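Local atomic coordinates of tRNA-splicing ligase RtcB (Thermus thermophilus, PDB entry 2EPG), a protein that probably joins RNA ends in a GTP- and manganese-dependent reaction, linking a 3'-phosphate or 2',3'-cyclic phosphate end to a 5'-hydroxyl end. Residues A[89-92]-A[93-96]; A[126-129]-A[130-134]; A[313-316]-A[317-321]. All blocks are in the same frame, centred on the assembly; numbering follows the deposited sequence.

Contact 1: A[89-92]-A[93-96]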
ATOM      1  N   ALA A  89      14.520  -1.578   7.143  1.00 23.64           N
ATOM      2  CA  ALA A  89      14.760  -3.009   7.182  1.00 23.81           C
ATOM      3  C   ALA A  89      15.491  -3.364   8.484  1.00 25.64           C
ATOM      4  O   ALA A  89      16.378  -2.621   8.932  1.00 25.41           O
ATOM      5  CB  ALA A  89      15.589  -3.425   5.961  1.00 23.71           C
ATOM      6  N   PHE A  90      15.088  -4.481   9.095  1.00 25.68           N
ATOM      7  CA  PHE A  90      15.678  -4.956  10.341  1.00 25.31           C
ATOM      8  C   PHE A  90      16.115  -6.415  10.216  1.00 26.35           C
ATOM      9  O   PHE A  90      15.358  -7.248   9.717  1.00 27.51           O
ATOM     10  CB  PHE A  90      14.674  -4.792  11.482  1.00 25.84           C
ATOM     11  CG  PHE A  90      14.478  -3.352  11.909  1.00 24.90           C
ATOM     12  CD1 PHE A  90      13.542  -2.538  11.274  1.00 24.87           C
ATOM     13  CD2 PHE A  90      15.254  -2.809  12.925  1.00 24.00           C
ATOM     14  CE1 PHE A  90      13.381  -1.204  11.646  1.00 24.08           C
ATOM     15  CE2 PHE A  90      15.102  -1.470  13.304  1.00 25.54           C
ATOM     16  CZ  PHE A  90      14.167  -0.668  12.668  1.00 23.21           C
ATOM     17  N   ASP A  91      17.337  -6.720  10.658  1.00 25.89           N
ATOM     18  CA  ASP A  91      17.865  -8.076  10.557  1.00 27.79           C
ATOM     19  C   ASP A  91      17.655  -8.878  11.844  1.00 29.27           C
ATOM     20  O   ASP A  91      18.258  -8.581  12.878  1.00 28.66           O
ATOM     21  CB  ASP A  91      19.362  -8.036  10.232  1.00 30.94           C
ATOM     22  CG  ASP A  91      19.919  -9.405   9.877  1.00 32.57           C
ATOM     23  OD1 ASP A  91      19.361 -10.424  10.310  1.00 32.62           O
ATOM     24  OD2 ASP A  91      20.938  -9.461   9.170  1.00 39.75           O
ATOM     25  N   PRO A  92      16.824  -9.928  11.784  1.00 30.34           N
ATOM     26  CA  PRO A  92      16.537 -10.772  12.954  1.00 33.61           C
ATOM     27  C   PRO A  92      17.801 -11.347  13.584  1.00 35.27           C
ATOM     28  O   PRO A  92      17.898 -11.455  14.805  1.00 37.82           O
ATOM     29  CB  PRO A  92      15.645 -11.885  12.385  1.00 32.37           C
ATOM     30  CG  PRO A  92      15.088 -11.295  11.131  1.00 31.76           C
ATOM     31  CD  PRO A  92      16.251 -10.522  10.567  1.00 29.79           C
ATOM     32  N   GLU A  93      18.763 -11.712  12.742  1.00 35.88           N
ATOM     33  CA  GLU A  93      20.013 -12.299  13.205  1.00 36.92           C
ATOM     34  C   GLU A  93      20.921 -11.311  13.904  1.00 37.71           C
ATOM     35  O   GLU A  93      21.908 -11.701  14.531  1.00 38.18           O
ATOM     36  CB  GLU A  93      20.776 -12.915  12.031  1.00 39.85           C
ATOM     37  CG  GLU A  93      20.083 -14.122  11.461  1.00 43.07           C
ATOM     38  CD  GLU A  93      19.684 -15.080  12.555  1.00 45.18           C
ATOM     39  OE1 GLU A  93      18.506 -15.059  12.974  1.00 46.89           O
ATOM     40  OE2 GLU A  93      20.565 -15.841  13.011  1.00 49.10           O
ATOM     41  N   GLU A  94      20.591 -10.032  13.786  1.00 36.18           N
ATOM     42  CA  GLU A  94      21.383  -8.968  14.387  1.00 35.55           C
ATOM     43  C   GLU A  94      20.601  -8.358  15.557  1.00 33.23           C
ATOM     44  O   GLU A  94      20.872  -7.244  15.981  1.00 33.04           O
ATOM     45  CB  GLU A  94      21.652  -7.905  13.318  1.00 39.03           C
ATOM     46  CG  GLU A  94      23.096  -7.496  13.119  1.00 45.27           C
ATOM     47  CD  GLU A  94      24.035  -8.672  12.977  1.00 46.44           C
ATOM     48  OE1 GLU A  94      23.846  -9.502  12.065  1.00 47.39           O
ATOM     49  OE2 GLU A  94      24.970  -8.761  13.794  1.00 49.68           O
ATOM     50  N   GLY A  95      19.610  -9.088  16.055  1.00 31.60           N
ATOM     51  CA  GLY A  95      18.808  -8.577  17.149  1.00 30.00           C
ATOM     52  C   GLY A  95      17.819  -7.510  16.710  1.00 28.59           C
ATOM     53  O   GLY A  95      17.451  -6.627  17.490  1.00 28.59           O
ATOM     54  N   GLY A  96      17.382  -7.596  15.457  1.00 27.24           N
ATOM     55  CA  GLY A  96      16.445  -6.627  14.925  1.00 27.40           C
ATOM     56  C   GLY A  96      15.092  -6.604  15.618  1.00 27.07           C
ATOM     57  O   GLY A  96      14.672  -7.584  16.237  1.00 27.29           O
TER

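Contact 2: A[126-129]-A[130-134]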
ATOM      1  N   ARG A 126     -23.076   5.358 -19.992  1.00 41.02           N
ATOM      2  CA  ARG A 126     -23.687   4.610 -18.889  1.00 41.00           C
ATOM      3  C   ARG A 126     -23.080   5.013 -17.548  1.00 40.46           C
ATOM      4  O   ARG A 126     -23.235   4.321 -16.537  1.00 36.64           O
ATOM      5  CB  ARG A 126     -23.490   3.107 -19.081  1.00 43.35           C
ATOM      6  CG  ARG A 126     -23.809   2.601 -20.473  1.00 45.72           C
ATOM      7  CD  ARG A 126     -23.951   1.097 -20.445  1.00 47.38           C
ATOM      8  NE  ARG A 126     -23.603   0.485 -21.719  1.00 46.25           N
ATOM      9  CZ  ARG A 126     -23.695  -0.816 -21.956  1.00 48.51           C
ATOM     10  NH1 ARG A 126     -23.352  -1.306 -23.141  1.00 51.76           N
ATOM     11  NH2 ARG A 126     -24.139  -1.629 -21.011  1.00 47.71           N
ATOM     12  N   GLN A 127     -22.379   6.138 -17.559  1.00 40.09           N
ATOM     13  CA  GLN A 127     -21.709   6.669 -16.383  1.00 41.03           C
ATOM     14  C   GLN A 127     -22.614   6.754 -15.148  1.00 41.40           C
ATOM     15  O   GLN A 127     -22.219   6.382 -14.035  1.00 40.94           O
ATOM     16  CB  GLN A 127     -21.142   8.044 -16.729  1.00 41.50           C
ATOM     17  CG  GLN A 127     -20.441   8.733 -15.603  1.00 45.21           C
ATOM     18  CD  GLN A 127     -19.756  10.011 -16.051  1.00 44.88           C
ATOM     19  OE1 GLN A 127     -20.316  10.801 -16.813  1.00 43.54           O
ATOM     20  NE2 GLN A 127     -18.544  10.225 -15.563  1.00 45.26           N
ATOM     21  N   LYS A 128     -23.834   7.232 -15.349  1.00 40.32           N
ATOM     22  CA  LYS A 128     -24.778   7.371 -14.254  1.00 40.27           C
ATOM     23  C   LYS A 128     -25.212   6.000 -13.749  1.00 38.68           C
ATOM     24  O   LYS A 128     -25.155   5.736 -12.558  1.00 37.87           O
ATOM     25  CB  LYS A 128     -25.987   8.195 -14.717  1.00 42.09           C
ATOM     26  CG  LYS A 128     -26.864   8.737 -13.604  1.00 44.71           C
ATOM     27  CD  LYS A 128     -27.943   7.740 -13.186  1.00 48.34           C
ATOM     28  CE  LYS A 128     -28.977   8.411 -12.279  1.00 50.30           C
ATOM     29  NZ  LYS A 128     -29.486   9.658 -12.929  1.00 51.21           N
ATOM     30  N   GLU A 129     -25.640   5.128 -14.656  1.00 39.54           N
ATOM     31  CA  GLU A 129     -26.066   3.784 -14.276  1.00 39.76           C
ATOM     32  C   GLU A 129     -24.989   3.067 -13.446  1.00 39.43           C
ATOM     33  O   GLU A 129     -25.294   2.438 -12.432  1.00 40.28           O
ATOM     34  CB  GLU A 129     -26.370   2.935 -15.515  1.00 40.88           C
ATOM     35  CG  GLU A 129     -27.534   3.408 -16.378  1.00 45.38           C
ATOM     36  CD  GLU A 129     -27.271   4.756 -17.015  1.00 46.63           C
ATOM     37  OE1 GLU A 129     -26.129   4.990 -17.465  1.00 48.29           O
ATOM     38  OE2 GLU A 129     -28.206   5.578 -17.074  1.00 49.44           O
ATOM     39  N   LEU A 130     -23.736   3.166 -13.884  1.00 36.48           N
ATOM     40  CA  LEU A 130     -22.624   2.510 -13.200  1.00 36.07           C
ATOM     41  C   LEU A 130     -22.395   3.101 -11.814  1.00 34.44           C
ATOM     42  O   LEU A 130     -22.260   2.368 -10.838  1.00 35.47           O
ATOM     43  CB  LEU A 130     -21.355   2.614 -14.050  1.00 34.02           C
ATOM     44  CG  LEU A 130     -20.084   1.953 -13.506  1.00 35.86           C
ATOM     45  CD1 LEU A 130     -20.323   0.464 -13.270  1.00 33.19           C
ATOM     46  CD2 LEU A 130     -18.935   2.166 -14.501  1.00 32.87           C
ATOM     47  N   ALA A 131     -22.367   4.424 -11.722  1.00 34.63           N
ATOM     48  CA  ALA A 131     -22.166   5.068 -10.437  1.00 35.21           C
ATOM     49  C   ALA A 131     -23.208   4.531  -9.447  1.00 36.14           C
ATOM     50  O   ALA A 131     -22.864   4.095  -8.341  1.00 35.96           O
ATOM     51  CB  ALA A 131     -22.288   6.590 -10.583  1.00 33.90           C
ATOM     52  N   ASP A 132     -24.475   4.542  -9.855  1.00 35.99           N
ATOM     53  CA  ASP A 132     -25.563   4.050  -9.010  1.00 36.85           C
ATOM     54  C   ASP A 132     -25.399   2.576  -8.664  1.00 35.95           C
ATOM     55  O   ASP A 132     -25.673   2.163  -7.538  1.00 36.04           O
ATOM     56  CB  ASP A 132     -26.914   4.240  -9.712  1.00 38.46           C
ATOM     57  CG  ASP A 132     -27.254   5.695  -9.935  1.00 38.71           C
ATOM     58  OD1 ASP A 132     -28.095   5.960 -10.814  1.00 43.80           O
ATOM     59  OD2 ASP A 132     -26.697   6.567  -9.233  1.00 39.23           O
ATOM     60  N   ALA A 133     -24.971   1.776  -9.632  1.00 35.10           N
ATOM     61  CA  ALA A 133     -24.792   0.355  -9.376  1.00 35.60           C
ATOM     62  C   ALA A 133     -23.626   0.129  -8.409  1.00 36.32           C
ATOM     63  O   ALA A 133     -23.699  -0.743  -7.546  1.00 36.10           O
ATOM     64  CB  ALA A 133     -24.560  -0.393 -10.688  1.00 36.41           C
ATOM     65  N   LEU A 134     -22.561   0.924  -8.538  1.00 34.81           N
ATOM     66  CA  LEU A 134     -21.398   0.783  -7.663  1.00 34.87           C
ATOM     67  C   LEU A 134     -21.736   1.164  -6.217  1.00 37.42           C
ATOM     68  O   LEU A 134     -21.315   0.491  -5.268  1.00 35.14           O
ATOM     69  CB  LEU A 134     -20.227   1.644  -8.175  1.00 30.94           C
ATOM     70  CG  LEU A 134     -19.489   1.048  -9.383  1.00 31.17           C
ATOM     71  CD1 LEU A 134     -18.501   2.050  -9.954  1.00 31.49           C
ATOM     72  CD2 LEU A 134     -18.779  -0.229  -8.962  1.00 26.11           C
TER

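Contact 3: A[313-316]-A[317-321]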
ATOM      1  N   HIS A 313     -14.922  -8.104  -6.720  1.00 27.28           N
ATOM      2  CA  HIS A 313     -15.991  -8.995  -7.178  1.00 28.36           C
ATOM      3  C   HIS A 313     -17.272  -8.179  -7.372  1.00 28.42           C
ATOM      4  O   HIS A 313     -17.956  -8.322  -8.387  1.00 27.72           O
ATOM      5  CB  HIS A 313     -16.236 -10.127  -6.158  1.00 29.21           C
ATOM      6  CG  HIS A 313     -17.318 -11.082  -6.566  1.00 31.43           C
ATOM      7  ND1 HIS A 313     -17.165 -11.988  -7.597  1.00 34.39           N
ATOM      8  CD2 HIS A 313     -18.580 -11.253  -6.100  1.00 31.31           C
ATOM      9  CE1 HIS A 313     -18.285 -12.674  -7.748  1.00 33.92           C
ATOM     10  NE2 HIS A 313     -19.159 -12.247  -6.853  1.00 34.43           N
ATOM     11  N   PHE A 314     -17.583  -7.319  -6.401  1.00 26.70           N
ATOM     12  CA  PHE A 314     -18.763  -6.468  -6.485  1.00 28.91           C
ATOM     13  C   PHE A 314     -18.646  -5.461  -7.622  1.00 28.45           C
ATOM     14  O   PHE A 314     -19.646  -5.074  -8.205  1.00 28.35           O
ATOM     15  CB  PHE A 314     -18.997  -5.679  -5.174  1.00 30.06           C
ATOM     16  CG  PHE A 314     -19.205  -6.541  -3.955  1.00 31.03           C
ATOM     17  CD1 PHE A 314     -19.743  -7.826  -4.063  1.00 31.75           C
ATOM     18  CD2 PHE A 314     -18.896  -6.050  -2.686  1.00 31.82           C
ATOM     19  CE1 PHE A 314     -19.972  -8.613  -2.922  1.00 31.22           C
ATOM     20  CE2 PHE A 314     -19.122  -6.818  -1.537  1.00 32.05           C
ATOM     21  CZ  PHE A 314     -19.661  -8.109  -1.657  1.00 33.25           C
ATOM     22  N   VAL A 315     -17.430  -5.007  -7.920  1.00 28.83           N
ATOM     23  CA  VAL A 315     -17.259  -4.046  -8.991  1.00 27.25           C
ATOM     24  C   VAL A 315     -17.651  -4.734 -10.293  1.00 28.95           C
ATOM     25  O   VAL A 315     -18.378  -4.166 -11.112  1.00 28.79           O
ATOM     26  CB  VAL A 315     -15.806  -3.529  -9.073  1.00 29.20           C
ATOM     27  CG1 VAL A 315     -15.561  -2.829 -10.415  1.00 25.08           C
ATOM     28  CG2 VAL A 315     -15.541  -2.553  -7.921  1.00 29.08           C
ATOM     29  N   ARG A 316     -17.182  -5.960 -10.484  1.00 28.90           N
ATOM     30  CA  ARG A 316     -17.543  -6.685 -11.683  1.00 30.51           C
ATOM     31  C   ARG A 316     -19.068  -6.803 -11.742  1.00 31.52           C
ATOM     32  O   ARG A 316     -19.652  -6.609 -12.805  1.00 31.35           O
ATOM     33  CB  ARG A 316     -16.883  -8.066 -11.687  1.00 30.16           C
ATOM     34  CG  ARG A 316     -15.376  -7.993 -11.946  1.00 31.10           C
ATOM     35  CD  ARG A 316     -14.645  -9.284 -11.636  1.00 32.14           C
ATOM     36  NE  ARG A 316     -13.228  -9.192 -12.004  1.00 29.96           N
ATOM     37  CZ  ARG A 316     -12.273  -9.911 -11.437  1.00 29.10           C
ATOM     38  NH1 ARG A 316     -11.009  -9.773 -11.825  1.00 29.39           N
ATOM     39  NH2 ARG A 316     -12.580 -10.767 -10.466  1.00 28.90           N
ATOM     40  N   GLU A 317     -19.712  -7.083 -10.604  1.00 31.56           N
ATOM     41  CA  GLU A 317     -21.171  -7.220 -10.572  1.00 32.74           C
ATOM     42  C   GLU A 317     -21.863  -5.921 -10.961  1.00 32.82           C
ATOM     43  O   GLU A 317     -22.922  -5.932 -11.584  1.00 32.41           O
ATOM     44  CB  GLU A 317     -21.658  -7.658  -9.190  1.00 34.06           C
ATOM     45  CG  GLU A 317     -21.129  -9.018  -8.749  1.00 41.20           C
ATOM     46  CD  GLU A 317     -21.710  -9.472  -7.411  1.00 43.75           C
ATOM     47  OE1 GLU A 317     -21.942  -8.599  -6.540  1.00 44.98           O
ATOM     48  OE2 GLU A 317     -21.916 -10.695  -7.233  1.00 44.40           O
ATOM     49  N   ALA A 318     -21.265  -4.797 -10.603  1.00 32.10           N
ATOM     50  CA  ALA A 318     -21.857  -3.522 -10.954  1.00 33.13           C
ATOM     51  C   ALA A 318     -21.763  -3.263 -12.460  1.00 34.82           C
ATOM     52  O   ALA A 318     -22.713  -2.770 -13.060  1.00 34.25           O
ATOM     53  CB  ALA A 318     -21.184  -2.400 -10.177  1.00 32.65           C
ATOM     54  N   PHE A 319     -20.637  -3.602 -13.086  1.00 35.11           N
ATOM     55  CA  PHE A 319     -20.514  -3.362 -14.525  1.00 35.13           C
ATOM     56  C   PHE A 319     -21.542  -4.204 -15.267  1.00 35.78           C
ATOM     57  O   PHE A 319     -22.237  -3.718 -16.158  1.00 35.88           O
ATOM     58  CB  PHE A 319     -19.104  -3.698 -15.029  1.00 33.99           C
ATOM     59  CG  PHE A 319     -18.111  -2.568 -14.874  1.00 33.06           C
ATOM     60  CD1 PHE A 319     -17.591  -1.928 -15.995  1.00 34.01           C
ATOM     61  CD2 PHE A 319     -17.689  -2.153 -13.614  1.00 33.09           C
ATOM     62  CE1 PHE A 319     -16.652  -0.882 -15.866  1.00 31.97           C
ATOM     63  CE2 PHE A 319     -16.758  -1.112 -13.475  1.00 33.82           C
ATOM     64  CZ  PHE A 319     -16.241  -0.479 -14.603  1.00 32.90           C
ATOM     65  N   GLU A 320     -21.647  -5.466 -14.874  1.00 35.20           N
ATOM     66  CA  GLU A 320     -22.589  -6.380 -15.494  1.00 38.34           C
ATOM     67  C   GLU A 320     -24.051  -5.943 -15.281  1.00 39.13           C
ATOM     68  O   GLU A 320     -24.871  -6.039 -16.186  1.00 38.89           O
ATOM     69  CB  GLU A 320     -22.354  -7.787 -14.945  1.00 37.53           C
ATOM     70  CG  GLU A 320     -21.082  -8.407 -15.457  1.00 40.01           C
ATOM     71  CD  GLU A 320     -20.542  -9.490 -14.553  1.00 41.19           C
ATOM     72  OE1 GLU A 320     -21.304  -9.973 -13.691  1.00 41.58           O
ATOM     73  OE2 GLU A 320     -19.352  -9.857 -14.711  1.00 41.02           O
ATOM     74  N   LYS A 321     -24.363  -5.452 -14.088  1.00 40.29           N
ATOM     75  CA  LYS A 321     -25.714  -5.004 -13.773  1.00 41.59           C
ATOM     76  C   LYS A 321     -26.171  -3.903 -14.740  1.00 41.35           C
ATOM     77  O   LYS A 321     -27.351  -3.816 -15.076  1.00 40.22           O
ATOM     78  CB  LYS A 321     -25.759  -4.497 -12.323  1.00 45.04           C
ATOM     79  CG  LYS A 321     -27.139  -4.489 -11.675  1.00 49.05           C
ATOM     80  CD  LYS A 321     -27.985  -3.353 -12.202  1.00 55.08           C
ATOM     81  CE  LYS A 321     -29.362  -3.329 -11.553  1.00 57.43           C
ATOM     82  NZ  LYS A 321     -30.222  -2.256 -12.144  1.00 59.04           N
TER

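Contact 1: A[89-92]-A[93-96]
A tight turn from Asp91 to Gly96 ends the run of strand 86-90. It starts as a type I beta turn, with Glu94 N bonded to Asp91 O at 2.9 Å. Asp91 O also accepts from Gly96 N at 2.9 Å. The two donors approach from opposite faces of the carbonyl plane, so this one oxygen is gripped twice. Within the loop spanned by the Gly96-Asp91 bond, Gly95 N bonds to Pro92 O at 3.2 Å. The side chain of Asp91 adds an Asx turn. Its CG stands anti to the backbone N (chi1 -170°), which places Asp91 OD1 2.8 Å from Glu93 N. The donor meets the anti side of OD1, 35° out of the carboxylate plane. Asp91 OD2 lies 4.1 Å from Glu94 OE1, a pair of like charges. Arg350 forms a long, weak ion pair with OD2 and may ease that repulsion. Glu93 turns to Lys286, with a salt bridge through OE1. Gly95 has a positive phi, and a side chain on Gly96 would collide with Asp91 O. The 6-to-1 bond from Gly96 to Asp91, the 5-to-2 bond from Gly95 to Pro92 and the positive phi of Gly95 together make a Schellman motif.

Contact 2: A[126-129]-A[130-134]
Asp132 reaches back along its helix to Lys128, one turn earlier. Its CB lies against the backbone, 3.6 Å from Glu129 O. From there CG takes the position beside the backbone N and anti to the carbonyl carbon (chi1 -64°). This directs the carboxylate toward the preceding turn, where Asp132 CG sits 3.4 Å from Lys128 O. OD1 then meets the aliphatic part of the Lys128 side chain. Asp132 OD1 is 3.0 Å from Lys128 CD and equally near CE, so methylene groups and not the ammonium group touch the oxygen. The lysine chain is bent at chi2 and again at chi4 (52°), and Lys128 NZ stays 4.5 Å from Asp132 OD1. That is too long for a salt bridge, though the opposite charges probably still attract. OD2 has a firmer partner, a salt bridge to Arg442 on strand 440-442.

All this happens on the first turns of alpha-helix 127-137, with Arg126 at the N-cap position. Regular i to i+4 bonds run through it. Leu130 N reaches Arg126 O at 2.9 Å, and Asp132 N meets Lys128 O at 3.0 Å in an almost straight bond (176°). Ala133 N closes on Glu129 O, with the Ala133 methyl CB 3.4 Å from the same oxygen. With an alanine in place of Asp132, Arg442 would probably lose this carboxylate mate, and Lys128 the opposite charge near it. Leu130 and Leu134 pack on strand 216-225 and helix 288-321, and Ala131 lies on Ile483 of strand 474-486. At the start of the helix, the guanidinium of Arg126 gives an NH2 bond to Val322 O and a cation-pi contact to Phe324.

Contact 3: A[313-316]-A[317-321]
His313 and Glu317 face each other one turn apart, near the C-terminal end of helix 288-321. Glu317 lies against two rings. Its chain is extended beyond CG and runs back along the helix, with CG over one face of the His313 ring. Glu317 OE2 is 3.2 Å from His313 NE2, and the ring and carboxylate planes are 52° apart. The other oxygen, Glu317 OE1, lies 3.4 Å from Phe314 CD1. One carboxylate oxygen is thus near each ring.

The apolar contact is Val315 with Phe319, side by side and pointing the same way. A chi1 of 165° turns Val315 CG1 away from its own backbone N and sets it 3.7 Å from Phe319 CE2. Val315 O sits at the edge of the Phe319 ring, 3.3 Å from Phe319 CD2.

Backbone bonds are those of an alpha-helix. Val315 O accepts from Phe319 N at 3.1 Å and, weakly, from Ala318 N. Glu320 N meets Arg316 O almost straight, at 171°.

Arg316 NH2 forms a salt bridge with Asp177, its NH1 donates to Leu331 O, and Glu320 bonds to His329. Ala318 and Phe319 pack on Leu134 and Leu130 of helix 127-137. Val315 and Phe319 rest on Val243 of strand 240-247, and Val315 lies close to Leu217, a predicted GMP-site residue.

Overall arrangement
Contacts 2 and 3 belong together, and contact 1 stands apart. The centres of contacts 2 and 3 are about 10 Å apart. They touch where helix 127-137 packs against helix 288-321, through leucines of the first and Ala318 and Phe319 of the second. Contact 1 lies on the opposite side of the chain's centre, about 50 Å from contact 2 and 45 Å from contact 3, centre to centre. Contact 3 is the more buried and mixes aromatic and apolar groups with charged ones. Contact 2 is partly buried, with charged side chains on its outer side. Contact 1, also partly buried, is a loop held by hydrogen bonds and glycines.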